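PDB 1UKF: 28 kDa product from Pseudomonas syringae pv. phaseolicola, which acts as a papain-like cysteine protease, delivered into plant cells as a virulence factor and recognised as an avirulence protein by resistant hosts. Local coordinates for residues G20-W25 / A133-C138; K94-S99 / Q107-D112; L121-F126 / N182-S187. One frame throughout, in Å; residues are numbered along the deposited sequence.

Overall arrangement
Contacts 1 and 3 lie in the core, their centres about 9 Å apart, whereas the centre of contact 2 is about 14 Å from that of the chain, where an exposed lysine reaches a buried aspartate. All three use one antiparallel sheet. Contact 1 lays helix 18-27 against strand 130-139, contact 3 zips strands 119-126 and 178-187 together, and contact 2 sets helix 102-113 against the edge strand 88-97. Contacts 1 and 3 touch because strands 130-139 and 119-126 are neighbours; contacts 2 and 3 touch through Glu183. The chemistry follows the place: small residues and a tryptophan in contact 1, backbone hydrogen bonds in contact 3, valines beside an ion pair in contact 2.

Contact 1 of 3, residues G20-W25 / A133-C138; sequences GLSTEW and AIACSC
Ser22 and Trp25, one helical turn apart, both turn toward strand 130-139, where Ala135 sits between them. The methyl of Ala135 meets both residues. Its CB lies 3.6 Å from Ser22 O and 3.9 Å from Ser22 CB. Trp25 CE3 approaches Ala135 CB obliquely, at 3.8 Å. Alanine, with a single methyl, suits a place where the axes of the segments 20-25 and 133-138 come within 7.1 Å and run nearly parallel, 11° apart. Ser22 is small for the same reason. Its OG lies close to Ala133 O (3.2 Å) and to Ile134 CA, but its hydrogen bond goes back to Cys18 O in its own helix, which satisfies a buried hydroxyl without asking anything of the strand.

Trp25 covers the next residues of the strand, Cys136 and Ser137. With CG anti to the backbone N (chi1 -179°), the indole reaches forward so that the six-membered ring runs beside the strand. Trp25 CZ3 stands 3.7 Å from Cys136 CA, and CH2 meets Ser137 N at 3.9 Å, at the ring edge and near its plane. The indole is held from other directions too: NE1 donates to Glu152 OE1 and the ring stacks with Phe146. Cys18, the active-site nucleophile, starts this helix, and His132 precedes Ala133 on the strand. Packing the cysteine-bearing helix against the histidine-bearing strand, which brings Cys18 and His132 together, with Asp147 completing the catalytic triad, is characteristic of the papain-like fold.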
loop_
_atom_site.group_PDB
_atom_site.type_symbol
_atom_site.label_atom_id
_atom_site.label_comp_id
_atom_site.label_asym_id
_atom_site.label_seq_id
_atom_site.Cartn_x
_atom_site.Cartn_y
_atom_site.Cartn_z
ATOM N N GLY A 20 -4.158 3.735 7.140
ATOM C CA GLY A 20 -4.885 2.920 8.098
ATOM C C GLY A 20 -5.605 1.752 7.443
ATOM O O GLY A 20 -5.551 0.629 7.946
ATOM N N LEU A 21 -6.292 2.012 6.332
ATOM C CA LEU A 21 -7.002 0.960 5.609
ATOM C C LEU A 21 -6.027 -0.075 5.062
ATOM O O LEU A 21 -6.298 -1.276 5.113
ATOM C CB LEU A 21 -7.805 1.555 4.449
ATOM C CG LEU A 21 -9.057 2.359 4.815
ATOM C CD1 LEU A 21 -9.571 3.091 3.582
ATOM C CD2 LEU A 21 -10.129 1.428 5.381
ATOM N N SER A 22 -4.898 0.386 4.533
ATOM C CA SER A 22 -3.898 -0.515 3.979
ATOM C C SER A 22 -3.327 -1.415 5.065
ATOM O O SER A 22 -3.085 -2.603 4.834
ATOM C CB SER A 22 -2.779 0.281 3.305
ATOM O OG SER A 22 -3.267 0.918 2.139
ATOM N N THR A 23 -3.112 -0.857 6.253
ATOM C CA THR A 23 -2.577 -1.654 7.347
ATOM C C THR A 23 -3.627 -2.657 7.827
ATOM O O THR A 23 -3.294 -3.802 8.137
ATOM C CB THR A 23 -2.104 -0.760 8.509
ATOM O OG1 THR A 23 -1.088 0.132 8.028
ATOM C CG2 THR A 23 -1.508 -1.604 9.629
ATOM N N GLU A 24 -4.893 -2.244 7.873
ATOM C CA GLU A 24 -5.961 -3.157 8.282
ATOM C C GLU A 24 -6.019 -4.305 7.270
ATOM O O GLU A 24 -6.186 -5.465 7.644
ATOM C CB GLU A 24 -7.304 -2.415 8.343
ATOM C CG GLU A 24 -8.539 -3.290 8.606
ATOM C CD GLU A 24 -8.563 -3.934 9.983
ATOM O OE1 GLU A 24 -7.727 -3.587 10.845
ATOM O OE2 GLU A 24 -9.443 -4.795 10.209
ATOM N N TRP A 25 -5.863 -3.989 5.986
ATOM C CA TRP A 25 -5.881 -5.030 4.962
ATOM C C TRP A 25 -4.719 -5.995 5.202
ATOM O O TRP A 25 -4.883 -7.208 5.086
ATOM C CB TRP A 25 -5.761 -4.421 3.561
ATOM C CG TRP A 25 -5.791 -5.452 2.465
ATOM C CD1 TRP A 25 -6.899 -5.992 1.870
ATOM C CD2 TRP A 25 -4.661 -6.080 1.851
ATOM N NE1 TRP A 25 -6.526 -6.915 0.923
ATOM C CE2 TRP A 25 -5.158 -6.990 0.890
ATOM C CE3 TRP A 25 -3.275 -5.964 2.018
ATOM C CZ2 TRP A 25 -4.316 -7.777 0.096
ATOM C CZ3 TRP A 25 -2.438 -6.744 1.231
ATOM C CH2 TRP A 25 -2.961 -7.638 0.280
ATOM N N ALA A 133 -1.046 5.671 0.358
ATOM C CA ALA A 133 -0.597 4.372 0.819
ATOM C C ALA A 133 -1.403 3.208 0.267
ATOM O O ALA A 133 -2.625 3.289 0.139
ATOM C CB ALA A 133 -0.629 4.342 2.335
ATOM N N ILE A 134 -0.696 2.136 -0.072
ATOM C CA ILE A 134 -1.304 0.908 -0.560
ATOM C C ILE A 134 -0.560 -0.223 0.146
ATOM O O ILE A 134 0.405 0.019 0.874
ATOM C CB ILE A 134 -1.182 0.759 -2.102
ATOM C CG1 ILE A 134 0.286 0.688 -2.534
ATOM C CG2 ILE A 134 -1.893 1.923 -2.782
ATOM C CD1 ILE A 134 0.480 0.462 -4.025
ATOM N N ALA A 135 -1.002 -1.458 -0.045
ATOM C CA ALA A 135 -0.342 -2.579 0.610
ATOM C C ALA A 135 -0.317 -3.800 -0.283
ATOM O O ALA A 135 -1.075 -3.905 -1.245
ATOM C CB ALA A 135 -1.050 -2.911 1.929
ATOM N N CYS A 136 0.567 -4.732 0.031
ATOM C CA CYS A 136 0.646 -5.957 -0.744
ATOM C C CYS A 136 1.194 -7.090 0.105
ATOM O O CYS A 136 1.884 -6.868 1.102
ATOM C CB CYS A 136 1.495 -5.761 -2.012
ATOM S SG CYS A 136 3.204 -5.242 -1.756
ATOM N N SER A 137 0.848 -8.309 -0.289
ATOM C CA SER A 137 1.276 -9.505 0.414
ATOM C C SER A 137 1.461 -10.603 -0.612
ATOM O O SER A 137 0.608 -10.809 -1.478
ATOM C CB SER A 137 0.220 -9.920 1.435
ATOM O OG SER A 137 0.581 -11.130 2.080
ATOM N N CYS A 138 2.583 -11.302 -0.517
ATOM C CA CYS A 138 2.874 -12.377 -1.445
ATOM C C CYS A 138 2.789 -13.696 -0.695
ATOM O O CYS A 138 3.587 -13.962 0.207
ATOM C CB CYS A 138 4.267 -12.181 -2.044
ATOM S SG CYS A 138 4.603 -13.184 -3.502
#

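Contact 2 of 3, residues K94-S99 / Q107-D112; sequences KTVHAS and QTVAHD
Lys94 and Asp112 reach for each other from opposite directions and close a salt bridge. Lys94 NZ donates to Asp112 OD2 at 2.9 Å, on the syn side and 21° out of the carboxylate plane; a weak hydrogen bond runs from Lys94 NZ to Asp112 OD1 at 3.1 Å. All of the lysine's torsions lie near 180°, an extension that carries its ammonium across to the helix. A long base suits a surface strand position, from which it reaches a buried carboxylate. Val96 supplies the apolar part: CG1 meets Thr108 CG2 at 3.7 Å, and CB lies 4.2 Å from Val109 CG2. Beta-branched residues suit both sides, giving a broad methyl surface close to each backbone. Strand 88-97, helix 102-113 and strand 119-126 form a split beta-alpha-beta unit around strand 178-187; this contact is its first half, and the segments 94-97 and 107-112 run roughly antiparallel, at 156°. Thr108 presents its methyl to the valine because OG1 is turned back to Gln104 O. Farther out, Asp112 OD2 lies very close to Glu183 OE2, so one of these acids probably carries a proton; Lys94 would help offset the remaining charge. Val109 also packs on Ile164.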
loop_
_atom_site.group_PDB
_atom_site.type_symbol
_atom_site.label_atom_id
_atom_site.label_comp_id
_atom_site.label_asym_id
_atom_site.label_seq_id
_atom_site.Cartn_x
_atom_site.Cartn_y
_atom_site.Cartn_z
ATOM N N LYS A 94 12.805 1.518 1.597
ATOM C CA LYS A 94 13.470 1.706 0.316
ATOM C C LYS A 94 12.694 2.660 -0.580
ATOM O O LYS A 94 11.468 2.611 -0.640
ATOM C CB LYS A 94 13.633 0.362 -0.393
ATOM C CG LYS A 94 14.328 0.461 -1.737
ATOM C CD LYS A 94 14.484 -0.906 -2.376
ATOM C CE LYS A 94 15.141 -0.796 -3.739
ATOM N NZ LYS A 94 15.297 -2.128 -4.376
ATOM N N THR A 95 13.416 3.531 -1.276
ATOM C CA THR A 95 12.794 4.491 -2.174
ATOM C C THR A 95 13.172 4.187 -3.617
ATOM O O THR A 95 14.350 4.213 -3.976
ATOM C CB THR A 95 13.234 5.934 -1.850
ATOM O OG1 THR A 95 12.889 6.251 -0.497
ATOM C CG2 THR A 95 12.555 6.921 -2.784
ATOM N N VAL A 96 12.173 3.892 -4.439
ATOM C CA VAL A 96 12.413 3.608 -5.846
ATOM C C VAL A 96 11.894 4.804 -6.635
ATOM O O VAL A 96 10.704 5.121 -6.583
ATOM C CB VAL A 96 11.673 2.330 -6.306
ATOM C CG1 VAL A 96 12.015 2.024 -7.758
ATOM C CG2 VAL A 96 12.057 1.156 -5.417
ATOM N N HIS A 97 12.792 5.475 -7.348
ATOM C CA HIS A 97 12.416 6.647 -8.132
ATOM C C HIS A 97 11.868 6.276 -9.501
ATOM O O HIS A 97 12.219 5.243 -10.065
ATOM C CB HIS A 97 13.614 7.591 -8.286
ATOM C CG HIS A 97 14.152 8.097 -6.985
ATOM N ND1 HIS A 97 15.018 7.365 -6.200
ATOM C CD2 HIS A 97 13.917 9.247 -6.310
ATOM C CE1 HIS A 97 15.294 8.043 -5.100
ATOM N NE2 HIS A 97 14.638 9.188 -5.142
ATOM N N ALA A 98 11.006 7.138 -10.031
ATOM C CA ALA A 98 10.378 6.911 -11.328
ATOM C C ALA A 98 11.308 7.139 -12.516
ATOM O O ALA A 98 10.851 7.200 -13.657
ATOM C CB ALA A 98 9.144 7.794 -11.463
ATOM N N SER A 99 12.603 7.263 -12.248
ATOM C CA SER A 99 13.588 7.478 -13.308
ATOM C C SER A 99 13.459 6.405 -14.383
ATOM O O SER A 99 13.879 5.263 -14.189
ATOM C CB SER A 99 15.003 7.451 -12.725
ATOM O OG SER A 99 15.289 6.195 -12.135
ATOM N N GLN A 107 9.062 -3.078 -12.441
ATOM C CA GLN A 107 9.966 -4.216 -12.332
ATOM C C GLN A 107 10.784 -4.173 -11.046
ATOM O O GLN A 107 10.899 -5.177 -10.340
ATOM C CB GLN A 107 10.910 -4.259 -13.537
ATOM C CG GLN A 107 11.944 -5.373 -13.469
ATOM C CD GLN A 107 11.312 -6.745 -13.352
ATOM O OE1 GLN A 107 10.561 -7.172 -14.230
ATOM N NE2 GLN A 107 11.610 -7.443 -12.262
ATOM N N THR A 108 11.355 -3.011 -10.744
ATOM C CA THR A 108 12.164 -2.861 -9.542
ATOM C C THR A 108 11.334 -3.110 -8.290
ATOM O O THR A 108 11.753 -3.843 -7.393
ATOM C CB THR A 108 12.790 -1.455 -9.460
ATOM O OG1 THR A 108 13.617 -1.240 -10.610
ATOM C CG2 THR A 108 13.636 -1.319 -8.202
ATOM N N VAL A 109 10.156 -2.501 -8.227
ATOM C CA VAL A 109 9.287 -2.676 -7.072
ATOM C C VAL A 109 8.823 -4.127 -6.959
ATOM O O VAL A 109 8.790 -4.690 -5.869
ATOM C CB VAL A 109 8.061 -1.734 -7.150
ATOM C CG1 VAL A 109 7.107 -2.019 -5.996
ATOM C CG2 VAL A 109 8.525 -0.282 -7.095
ATOM N N ALA A 110 8.479 -4.735 -8.091
ATOM C CA ALA A 110 8.029 -6.123 -8.096
ATOM C C ALA A 110 9.114 -7.049 -7.554
ATOM O O ALA A 110 8.828 -7.991 -6.815
ATOM C CB ALA A 110 7.645 -6.544 -9.510
ATOM N N HIS A 111 10.360 -6.786 -7.928
ATOM C CA HIS A 111 11.469 -7.606 -7.458
ATOM C C HIS A 111 11.564 -7.534 -5.939
ATOM O O HIS A 111 11.955 -8.502 -5.282
ATOM C CB HIS A 111 12.786 -7.131 -8.075
ATOM C CG HIS A 111 13.987 -7.865 -7.566
ATOM N ND1 HIS A 111 14.183 -9.213 -7.778
ATOM C CD2 HIS A 111 15.051 -7.439 -6.844
ATOM C CE1 HIS A 111 15.316 -9.585 -7.208
ATOM N NE2 HIS A 111 15.862 -8.528 -6.635
ATOM N N ASP A 112 11.195 -6.386 -5.381
ATOM C CA ASP A 112 11.254 -6.201 -3.937
ATOM C C ASP A 112 10.046 -6.765 -3.193
ATOM O O ASP A 112 10.194 -7.346 -2.118
ATOM C CB ASP A 112 11.370 -4.713 -3.578
ATOM C CG ASP A 112 12.611 -4.058 -4.153
ATOM O OD1 ASP A 112 13.677 -4.705 -4.176
ATOM O OD2 ASP A 112 12.519 -2.879 -4.563
#

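Contact 3 of 3, residues L121-F126 / N182-S187; sequences LLSLRF and NEFRVS
Phe184 pairs with Leu121 across the two strands, and its side chain leaves the backbone beside the very carbonyl that its own N-H bonds. CB lies 3.3 Å from Leu121 O and 4.1 Å from Leu121 CB, a contact between the two stems on the same face. With CG anti to the carbonyl carbon (chi1 -62°), the ring runs along the sheet toward the Ser123-Asn182 pair. CG lies 3.8 Å from Leu121 O, and CD1 returns to 3.3 Å from Leu121 O, which sits at the ring edge, in its plane, where the slightly positive C-H rim suits an oxygen. Beyond, CE1 heads toward the side chain of Ser123, and the ring meets Phe75 of helix 73-84 edge-to-face. An aromatic residue fits here because it covers the sheet and reaches that helix at once. The strands form an antiparallel pair within the central sheet of the papain-like domain. Leu121 with Phe184 and Ser123 with Asn182 are hydrogen-bonded pairs, each doubly bridged; Phe184 N to Leu121 O spans 2.9 Å. Leu122 with Glu183 is the non-hydrogen-bonded pair between them, on the other face, where Leu122 CD2 packs 3.9 Å from the aliphatic Glu183 CG. Asn182 ND2 points to Ser123 OG, though the hydroxyl's modelled place is doubtful, while Asn182 OD1 accepts from Thr95 on strand 88-97.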
loop_
_atom_site.group_PDB
_atom_site.type_symbol
_atom_site.label_atom_id
_atom_site.label_comp_id
_atom_site.label_asym_id
_atom_site.label_seq_id
_atom_site.Cartn_x
_atom_site.Cartn_y
_atom_site.Cartn_z
ATOM N N LEU A 121 3.878 -2.227 3.139
ATOM C CA LEU A 121 2.998 -1.073 3.154
ATOM C C LEU A 121 3.810 -0.256 2.145
ATOM O O LEU A 121 5.037 -0.173 2.262
ATOM C CB LEU A 121 2.985 -0.353 4.505
ATOM C CG LEU A 121 2.209 0.972 4.485
ATOM C CD1 LEU A 121 0.726 0.719 4.243
ATOM C CD2 LEU A 121 2.412 1.690 5.809
ATOM N N LEU A 122 3.158 0.305 1.135
ATOM C CA LEU A 122 3.867 1.093 0.136
ATOM C C LEU A 122 3.284 2.490 0.085
ATOM O O LEU A 122 2.082 2.676 0.259
ATOM C CB LEU A 122 3.737 0.459 -1.251
ATOM C CG LEU A 122 4.171 -0.995 -1.451
ATOM C CD1 LEU A 122 3.831 -1.434 -2.863
ATOM C CD2 LEU A 122 5.662 -1.138 -1.193
ATOM N N SER A 123 4.131 3.480 -0.145
ATOM C CA SER A 123 3.644 4.843 -0.246
ATOM C C SER A 123 3.977 5.392 -1.625
ATOM O O SER A 123 5.104 5.261 -2.102
ATOM C CB SER A 123 4.259 5.722 0.853
ATOM O OG SER A 123 5.672 5.649 0.854
ATOM N N LEU A 124 2.973 5.964 -2.282
ATOM C CA LEU A 124 3.151 6.556 -3.601
ATOM C C LEU A 124 3.306 8.049 -3.383
ATOM O O LEU A 124 2.440 8.685 -2.783
ATOM C CB LEU A 124 1.934 6.289 -4.491
ATOM C CG LEU A 124 1.524 4.830 -4.695
ATOM C CD1 LEU A 124 0.335 4.761 -5.641
ATOM C CD2 LEU A 124 2.692 4.041 -5.257
ATOM N N ARG A 125 4.421 8.603 -3.849
ATOM C CA ARG A 125 4.683 10.027 -3.699
ATOM C C ARG A 125 4.348 10.759 -4.989
ATOM O O ARG A 125 5.159 10.820 -5.911
ATOM C CB ARG A 125 6.139 10.252 -3.336
ATOM N N PHE A 126 3.139 11.303 -5.047
ATOM C CA PHE A 126 2.686 12.036 -6.220
ATOM C C PHE A 126 3.480 13.331 -6.344
ATOM O O PHE A 126 3.581 14.101 -5.387
ATOM C CB PHE A 126 1.190 12.330 -6.092
ATOM C CG PHE A 126 0.330 11.094 -6.062
ATOM C CD1 PHE A 126 -0.863 11.079 -5.347
ATOM C CD2 PHE A 126 0.707 9.948 -6.758
ATOM C CE1 PHE A 126 -1.667 9.940 -5.321
ATOM C CE2 PHE A 126 -0.089 8.805 -6.740
ATOM C CZ PHE A 126 -1.280 8.802 -6.019
ATOM N N ASN A 182 7.850 4.411 -1.919
ATOM C CA ASN A 182 8.588 4.029 -0.722
ATOM C C ASN A 182 8.082 2.661 -0.291
ATOM O O ASN A 182 6.874 2.418 -0.257
ATOM C CB ASN A 182 8.366 5.021 0.418
ATOM C CG ASN A 182 8.748 6.429 0.047
ATOM O OD1 ASN A 182 9.891 6.703 -0.319
ATOM N ND2 ASN A 182 7.791 7.338 0.143
ATOM N N GLU A 183 9.006 1.771 0.038
ATOM C CA GLU A 183 8.646 0.426 0.452
ATOM C C GLU A 183 8.915 0.208 1.928
ATOM O O GLU A 183 10.003 0.508 2.418
ATOM C CB GLU A 183 9.453 -0.609 -0.336
ATOM C CG GLU A 183 9.424 -0.441 -1.841
ATOM C CD GLU A 183 10.404 -1.368 -2.532
ATOM O OE1 GLU A 183 11.171 -2.057 -1.827
ATOM O OE2 GLU A 183 10.413 -1.409 -3.776
ATOM N N PHE A 184 7.916 -0.309 2.632
ATOM C CA PHE A 184 8.052 -0.627 4.045
ATOM C C PHE A 184 7.831 -2.129 4.150
ATOM O O PHE A 184 6.692 -2.603 4.141
ATOM C CB PHE A 184 7.021 0.134 4.881
ATOM C CG PHE A 184 7.170 1.624 4.802
ATOM C CD1 PHE A 184 6.486 2.358 3.836
ATOM C CD2 PHE A 184 8.035 2.295 5.662
ATOM C CE1 PHE A 184 6.664 3.739 3.728
ATOM C CE2 PHE A 184 8.220 3.672 5.559
ATOM C CZ PHE A 184 7.534 4.393 4.592
ATOM N N ARG A 185 8.931 -2.872 4.217
ATOM C CA ARG A 185 8.885 -4.326 4.309
ATOM C C ARG A 185 8.613 -4.715 5.753
ATOM O O ARG A 185 9.386 -4.378 6.651
ATOM C CB ARG A 185 10.213 -4.915 3.840
ATOM C CG ARG A 185 10.246 -6.428 3.790
ATOM C CD ARG A 185 11.573 -6.894 3.228
ATOM N NE ARG A 185 11.780 -8.326 3.408
ATOM C CZ ARG A 185 12.877 -8.970 3.023
ATOM N NH1 ARG A 185 13.863 -8.307 2.434
ATOM N NH2 ARG A 185 12.992 -10.274 3.232
ATOM N N VAL A 186 7.515 -5.431 5.972
ATOM C CA VAL A 186 7.124 -5.819 7.319
ATOM C C VAL A 186 6.903 -7.318 7.492
ATOM O O VAL A 186 6.699 -8.047 6.523
ATOM C CB VAL A 186 5.829 -5.080 7.732
ATOM C CG1 VAL A 186 6.003 -3.582 7.525
ATOM C CG2 VAL A 186 4.646 -5.593 6.919
ATOM N N SER A 187 6.953 -7.757 8.745
ATOM C CA SER A 187 6.734 -9.154 9.098
ATOM C C SER A 187 6.131 -9.148 10.499
ATOM O O SER A 187 6.382 -8.231 11.282
ATOM C CB SER A 187 8.054 -9.925 9.102
ATOM O OG SER A 187 8.885 -9.504 10.167
#